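Local atomic coordinates of phosphoglycolate phosphatase (PDB entry 2HDO), a protein that probably hydrolyses 2-phosphoglycolate to glycolate and inorganic phosphate, as a member of the haloacid dehalogenase (HAD) superfamily of phosphatases. Residues D10-L15 against T105-N110; Q19-T24 against Y79-L84. All coordinates share one frame; numbering follows the deposited sequence.

How the contacts relate
The centres of the two contacts lie about 12 Å apart, and contact 2 is nested along the chain inside the loop that contact 1 closes. Contact 1 sits near the middle of the molecule, at the ends of strands 6-9 and 100-104, neighbours in the six-stranded parallel sheet of the HAD core. Contact 2 lies nearer the surface, where helix 19-31 begins and where the chain comes back from helix 64-75; the residues between its segments are largely helical. The antiparallel pair 16-17 and 83-84 joins the sites, and Leu15 O packs on Leu84 CD2 at 3.6 Å. The chain thus leaves the core after the aspartate loop and returns beside it, consistent with two cap linkers.

Contact 1: residues D10-L15 against T105-N110; sequences DIDGTL and TSQRRN. With PO4 (phosphate ion), chain B.
Asp12 and Gln107 reach for each other from opposite directions beside a bound phosphate ion. Gln107 NE2 donates to Asp12 OD2 at 2.8 Å, almost straight at 175°; the acceptor lies in the amide plane, whereas the nitrogen meets the carboxylate on its syn side but 34° out of plane. Past CG the glutamine chain is extended, giving the amide the length to span the gap. Ser18 OG bonds Asp12 OD1, and a water donates to that oxygen, so both carboxylate oxygens have partners.

Ile11 supplies the apolar part of the contact: its CD1 lies 3.8 Å from Thr105 CB, while its CG2 faces Gln107 NE2, the two side chains crossing at about a right angle. Threonine suits position 105 because OG1, anti to the backbone N (chi1 -179°), donates to phosphate O2 at 2.7 Å and accepts from Gln107 N, an ST turn, while its carbons face Ile11. The same O2 receives Asp12 N at 3.1 Å and Ile11 N. Ser106 grips phosphate O1 twice, through N and OG, and Lys138 both bonds the ion and forms a salt bridge with Asp10 OD1. Between the aspartate loop and the loop carrying Thr105 and Ser106, at neighbouring strand ends, the ion, probably from the crystallisation liquor, occupies what is consistent with the HAD active site, where Asp10, Asp12 and Thr14 match the family's DxDx(T/V) pattern.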
loop_
_atom_site.group_PDB
_atom_site.type_symbol
_atom_site.label_atom_id
_atom_site.label_comp_id
_atom_site.label_asym_id
_atom_site.label_seq_id
_atom_site.Cartn_x
_atom_site.Cartn_y
_atom_site.Cartn_z
ATOM N N ASP A 10 -3.287 -1.349 2.870
ATOM C CA ASP A 10 -2.231 -1.164 1.832
ATOM C C ASP A 10 -1.116 -2.188 2.028
ATOM O O ASP A 10 -1.003 -2.766 3.098
ATOM C CB ASP A 10 -1.633 0.236 1.974
ATOM C CG ASP A 10 -1.071 0.757 0.694
ATOM O OD1 ASP A 10 -1.134 0.053 -0.347
ATOM O OD2 ASP A 10 -0.537 1.879 0.745
ATOM N N ILE A 11 -0.271 -2.424 1.017
ATOM C CA ILE A 11 0.786 -3.399 1.155
ATOM C C ILE A 11 2.108 -2.716 1.492
ATOM O O ILE A 11 2.684 -2.926 2.559
ATOM C CB ILE A 11 0.939 -4.263 -0.114
ATOM C CG1 ILE A 11 -0.332 -5.080 -0.320
ATOM C CG2 ILE A 11 2.125 -5.203 0.044
ATOM C CD1 ILE A 11 -0.481 -5.711 -1.698
ATOM N N ASP A 12 2.562 -1.873 0.589
ATOM C CA ASP A 12 3.924 -1.335 0.694
ATOM C C ASP A 12 4.049 -0.350 1.825
ATOM O O ASP A 12 3.314 0.631 1.863
ATOM C CB ASP A 12 4.329 -0.673 -0.626
ATOM C CG ASP A 12 4.407 -1.648 -1.765
ATOM O OD1 ASP A 12 5.348 -2.490 -1.759
ATOM O OD2 ASP A 12 3.531 -1.563 -2.681
ATOM N N GLY A 13 4.989 -0.583 2.746
ATOM C CA GLY A 13 5.126 0.289 3.919
ATOM C C GLY A 13 4.163 0.035 5.052
ATOM O O GLY A 13 4.152 0.763 6.053
ATOM N N THR A 14 3.344 -1.005 4.915
ATOM C CA THR A 14 2.319 -1.336 5.909
ATOM C C THR A 14 2.437 -2.824 6.263
ATOM O O THR A 14 2.757 -3.173 7.384
ATOM C CB THR A 14 0.891 -1.038 5.391
ATOM O OG1 THR A 14 0.783 0.375 5.133
ATOM C CG2 THR A 14 -0.171 -1.413 6.433
ATOM N N LEU A 15 2.214 -3.705 5.302
ATOM C CA LEU A 15 2.399 -5.143 5.480
ATOM C C LEU A 15 3.838 -5.524 5.196
ATOM O O LEU A 15 4.435 -6.318 5.936
ATOM C CB LEU A 15 1.453 -5.930 4.560
ATOM C CG LEU A 15 -0.042 -5.682 4.751
ATOM C CD1 LEU A 15 -0.785 -6.584 3.776
ATOM C CD2 LEU A 15 -0.476 -5.943 6.190
ATOM N N THR A 105 -4.484 -1.799 -3.134
ATOM C CA THR A 105 -3.088 -1.484 -3.449
ATOM C C THR A 105 -3.002 -0.873 -4.850
ATOM O O THR A 105 -3.791 -1.174 -5.723
ATOM C CB THR A 105 -2.177 -2.753 -3.366
ATOM O OG1 THR A 105 -0.792 -2.423 -3.655
ATOM C CG2 THR A 105 -2.626 -3.847 -4.330
ATOM N N SER A 106 -1.968 -0.064 -5.042
ATOM C CA SER A 106 -1.653 0.485 -6.347
ATOM C C SER A 106 -0.791 -0.477 -7.156
ATOM O O SER A 106 -0.509 -0.215 -8.329
ATOM C CB SER A 106 -0.967 1.844 -6.186
ATOM O OG SER A 106 0.280 1.717 -5.524
ATOM N N GLN A 107 -0.349 -1.581 -6.547
ATOM C CA GLN A 107 0.378 -2.608 -7.310
ATOM C C GLN A 107 -0.493 -3.189 -8.424
ATOM O O GLN A 107 -1.674 -3.303 -8.246
ATOM C CB GLN A 107 0.779 -3.748 -6.398
ATOM C CG GLN A 107 1.826 -3.360 -5.382
ATOM C CD GLN A 107 2.336 -4.524 -4.580
ATOM O OE1 GLN A 107 2.081 -5.672 -4.915
ATOM N NE2 GLN A 107 3.074 -4.240 -3.499
ATOM N N ARG A 108 0.107 -3.516 -9.576
ATOM C CA ARG A 108 -0.616 -4.215 -10.640
ATOM C C ARG A 108 -0.914 -5.638 -10.188
ATOM O O ARG A 108 -0.258 -6.176 -9.312
ATOM C CB ARG A 108 0.214 -4.241 -11.940
ATOM C CG ARG A 108 0.368 -2.848 -12.624
ATOM C CD ARG A 108 -0.783 -2.515 -13.569
ATOM N NE ARG A 108 -0.647 -3.151 -14.880
ATOM N N ARG A 109 -1.950 -6.239 -10.756
ATOM C CA ARG A 109 -2.363 -7.562 -10.335
ATOM C C ARG A 109 -1.220 -8.586 -10.456
ATOM O O ARG A 109 -1.015 -9.408 -9.567
ATOM C CB ARG A 109 -3.580 -7.999 -11.157
ATOM C CG ARG A 109 -3.974 -9.452 -10.996
ATOM C CD ARG A 109 -4.362 -9.781 -9.567
ATOM N NE ARG A 109 -5.539 -9.020 -9.114
ATOM C CZ ARG A 109 -5.982 -9.057 -7.872
ATOM N NH1 ARG A 109 -5.357 -9.816 -6.988
ATOM N NH2 ARG A 109 -7.020 -8.308 -7.510
ATOM N N ASN A 110 -0.504 -8.548 -11.571
ATOM C CA ASN A 110 0.578 -9.484 -11.786
ATOM C C ASN A 110 1.609 -9.385 -10.672
ATOM O O ASN A 110 2.058 -10.397 -10.187
ATOM C CB ASN A 110 1.212 -9.338 -13.198
ATOM C CG ASN A 110 0.317 -9.945 -14.335
ATOM O OD1 ASN A 110 -0.628 -10.675 -14.077
ATOM N ND2 ASN A 110 0.642 -9.623 -15.589
HETATM P P PO4 B . 0.721 0.273 -2.211
HETATM O O1 PO4 B . -0.544 0.985 -2.762
HETATM O O2 PO4 B . 0.645 -1.195 -1.737
HETATM O O3 PO4 B . 1.235 1.119 -1.019
HETATM O O4 PO4 B . 1.794 0.297 -3.305
HETATM O O HOH W 1 5.410 -5.214 -1.378
#

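Contact 2: residues Q19-T24 against Y79-L84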
loop_
_atom_site.group_PDB
_atom_site.type_symbol
_atom_site.label_atom_id
_atom_site.label_comp_id
_atom_site.label_asym_id
_atom_site.label_seq_id
_atom_site.Cartn_x
_atom_site.Cartn_y
_atom_site.Cartn_z
ATOM N N GLN A 19 10.610 -0.722 0.994
ATOM C CA GLN A 19 11.373 0.421 0.578
ATOM C C GLN A 19 12.769 0.020 0.157
ATOM O O GLN A 19 13.299 0.580 -0.806
ATOM C CB GLN A 19 11.464 1.493 1.662
ATOM C CG GLN A 19 12.039 2.788 1.140
ATOM C CD GLN A 19 11.870 3.936 2.097
ATOM O OE1 GLN A 19 10.868 4.025 2.806
ATOM N NE2 GLN A 19 12.862 4.820 2.135
ATOM N N PRO A 20 13.434 -0.876 0.896
ATOM C CA PRO A 20 14.761 -1.268 0.382
ATOM C C PRO A 20 14.766 -1.822 -1.054
ATOM O O PRO A 20 15.570 -1.382 -1.880
ATOM C CB PRO A 20 15.229 -2.299 1.390
ATOM C CG PRO A 20 14.551 -1.905 2.665
ATOM C CD PRO A 20 13.161 -1.462 2.214
ATOM N N ALA A 21 13.891 -2.776 -1.351
ATOM C CA ALA A 21 13.785 -3.340 -2.724
ATOM C C ALA A 21 13.392 -2.263 -3.733
ATOM O O ALA A 21 13.990 -2.163 -4.814
ATOM C CB ALA A 21 12.827 -4.514 -2.776
ATOM N N TYR A 22 12.435 -1.408 -3.356
ATOM C CA TYR A 22 12.042 -0.277 -4.197
ATOM C C TYR A 22 13.233 0.574 -4.578
ATOM O O TYR A 22 13.367 1.013 -5.728
ATOM C CB TYR A 22 11.027 0.576 -3.432
ATOM C CG TYR A 22 10.739 1.936 -4.041
ATOM C CD1 TYR A 22 9.770 2.073 -5.014
ATOM C CD2 TYR A 22 11.409 3.085 -3.607
ATOM C CE1 TYR A 22 9.482 3.293 -5.561
ATOM C CE2 TYR A 22 11.144 4.332 -4.171
ATOM C CZ TYR A 22 10.177 4.422 -5.137
ATOM O OH TYR A 22 9.885 5.633 -5.693
ATOM N N THR A 23 14.067 0.833 -3.590
ATOM C CA THR A 23 15.217 1.681 -3.792
ATOM C C THR A 23 16.134 1.083 -4.854
ATOM O O THR A 23 16.550 1.763 -5.772
ATOM C CB THR A 23 15.958 1.980 -2.472
ATOM O OG1 THR A 23 15.051 2.647 -1.576
ATOM C CG2 THR A 23 17.190 2.858 -2.763
ATOM N N THR A 24 16.472 -0.195 -4.688
ATOM C CA THR A 24 17.356 -0.917 -5.614
ATOM C C THR A 24 16.760 -0.905 -7.041
ATOM O O THR A 24 17.418 -0.638 -8.016
ATOM C CB THR A 24 17.512 -2.380 -5.118
ATOM O OG1 THR A 24 18.170 -2.381 -3.840
ATOM C CG2 THR A 24 18.306 -3.255 -6.077
ATOM N N TYR A 79 11.411 -9.903 -5.088
ATOM C CA TYR A 79 10.503 -10.222 -3.998
ATOM C C TYR A 79 11.209 -10.829 -2.794
ATOM O O TYR A 79 10.751 -10.634 -1.648
ATOM C CB TYR A 79 9.406 -11.149 -4.480
ATOM C CG TYR A 79 8.586 -10.570 -5.600
ATOM C CD1 TYR A 79 8.029 -9.315 -5.490
ATOM C CD2 TYR A 79 8.355 -11.285 -6.759
ATOM C CE1 TYR A 79 7.275 -8.779 -6.492
ATOM C CE2 TYR A 79 7.594 -10.758 -7.761
ATOM C CZ TYR A 79 7.059 -9.507 -7.619
ATOM O OH TYR A 79 6.309 -8.984 -8.616
ATOM N N ASP A 80 12.313 -11.540 -3.005
ATOM C CA ASP A 80 13.067 -12.105 -1.866
ATOM C C ASP A 80 13.804 -11.046 -1.021
ATOM O O ASP A 80 14.323 -11.363 0.059
ATOM C CB ASP A 80 14.050 -13.195 -2.333
ATOM N N GLN A 81 13.891 -9.818 -1.524
ATOM C CA GLN A 81 14.447 -8.677 -0.804
ATOM C C GLN A 81 13.353 -7.987 0.012
ATOM O O GLN A 81 13.613 -6.968 0.644
ATOM C CB GLN A 81 15.054 -7.709 -1.837
ATOM C CG GLN A 81 15.827 -6.432 -1.365
ATOM C CD GLN A 81 16.516 -5.651 -2.568
ATOM O OE1 GLN A 81 16.373 -6.024 -3.742
ATOM N NE2 GLN A 81 17.254 -4.581 -2.245
ATOM N N ILE A 82 12.125 -8.503 -0.039
ATOM C CA ILE A 82 10.989 -7.901 0.666
ATOM C C ILE A 82 10.506 -8.876 1.703
ATOM O O ILE A 82 10.189 -10.007 1.404
ATOM C CB ILE A 82 9.873 -7.568 -0.301
ATOM C CG1 ILE A 82 10.370 -6.542 -1.325
ATOM C CG2 ILE A 82 8.703 -7.018 0.439
ATOM C CD1 ILE A 82 9.413 -6.265 -2.454
ATOM N N GLU A 83 10.486 -8.435 2.949
ATOM C CA GLU A 83 9.982 -9.261 4.028
ATOM C C GLU A 83 8.786 -8.535 4.631
ATOM O O GLU A 83 8.662 -7.294 4.524
ATOM C CB GLU A 83 11.090 -9.505 5.054
ATOM C CG GLU A 83 12.284 -10.340 4.532
ATOM C CD GLU A 83 12.252 -11.797 4.970
ATOM N N LEU A 84 7.902 -9.295 5.267
ATOM C CA LEU A 84 6.871 -8.678 6.116
ATOM C C LEU A 84 7.509 -7.958 7.298
ATOM O O LEU A 84 8.540 -8.364 7.822
ATOM C CB LEU A 84 5.877 -9.705 6.659
ATOM C CG LEU A 84 5.150 -10.548 5.612
ATOM C CD1 LEU A 84 4.376 -11.642 6.321
ATOM C CD2 LEU A 84 4.264 -9.714 4.745
HETATM O O HOH W 2 12.566 -4.427 0.691
#
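Ala21 and Gln81 meet where the first helix after the aspartate loop, helix 19-31, faces the returning chain, a 3-10 turn at 79-81 that leads into strand 83-84. In HAD phosphatases with a cap inserted between the two strands of the small antiparallel pair that follows the first core strand, two such linkers run between core and cap, and this pairing is consistent with that layout.

Gln81 reaches across the first turn of the helix at a slant. Its CG stands anti to the backbone N (chi1 -175°) and the chain stays extended beyond, carrying the amide past Ala21 toward the next turn. On the way CG passes 3.8 Å from Ala21 CB, and CD comes to 3.6 Å from Ala21 CA. A small methyl suits this position, since it lets the flat amide settle close to the helix backbone, while Ile82 CG1 touches the same methyl, Ala21 CB, at 3.5 Å, from a direction about a right angle away from Gln81 CG. Ile82 is a fitting neighbour: its branched apolar side chain also packs on Met75 of helix 64-75.

The far end of Gln81 is held on both sides of its amide. OE1 accepts from His78 ND1, while NE2 turns to Thr24, one helical turn beyond Ala21. These two bonds should fix the rotation of the amide. A water also bridges the two backbones, accepting from Ala21 N and donating to Gln81 O at 2.7 Å. Thr24 OG1 accepts the hydrogen bond from Gln81 NE2 at 2.9 Å, lying 14° out of the amide plane.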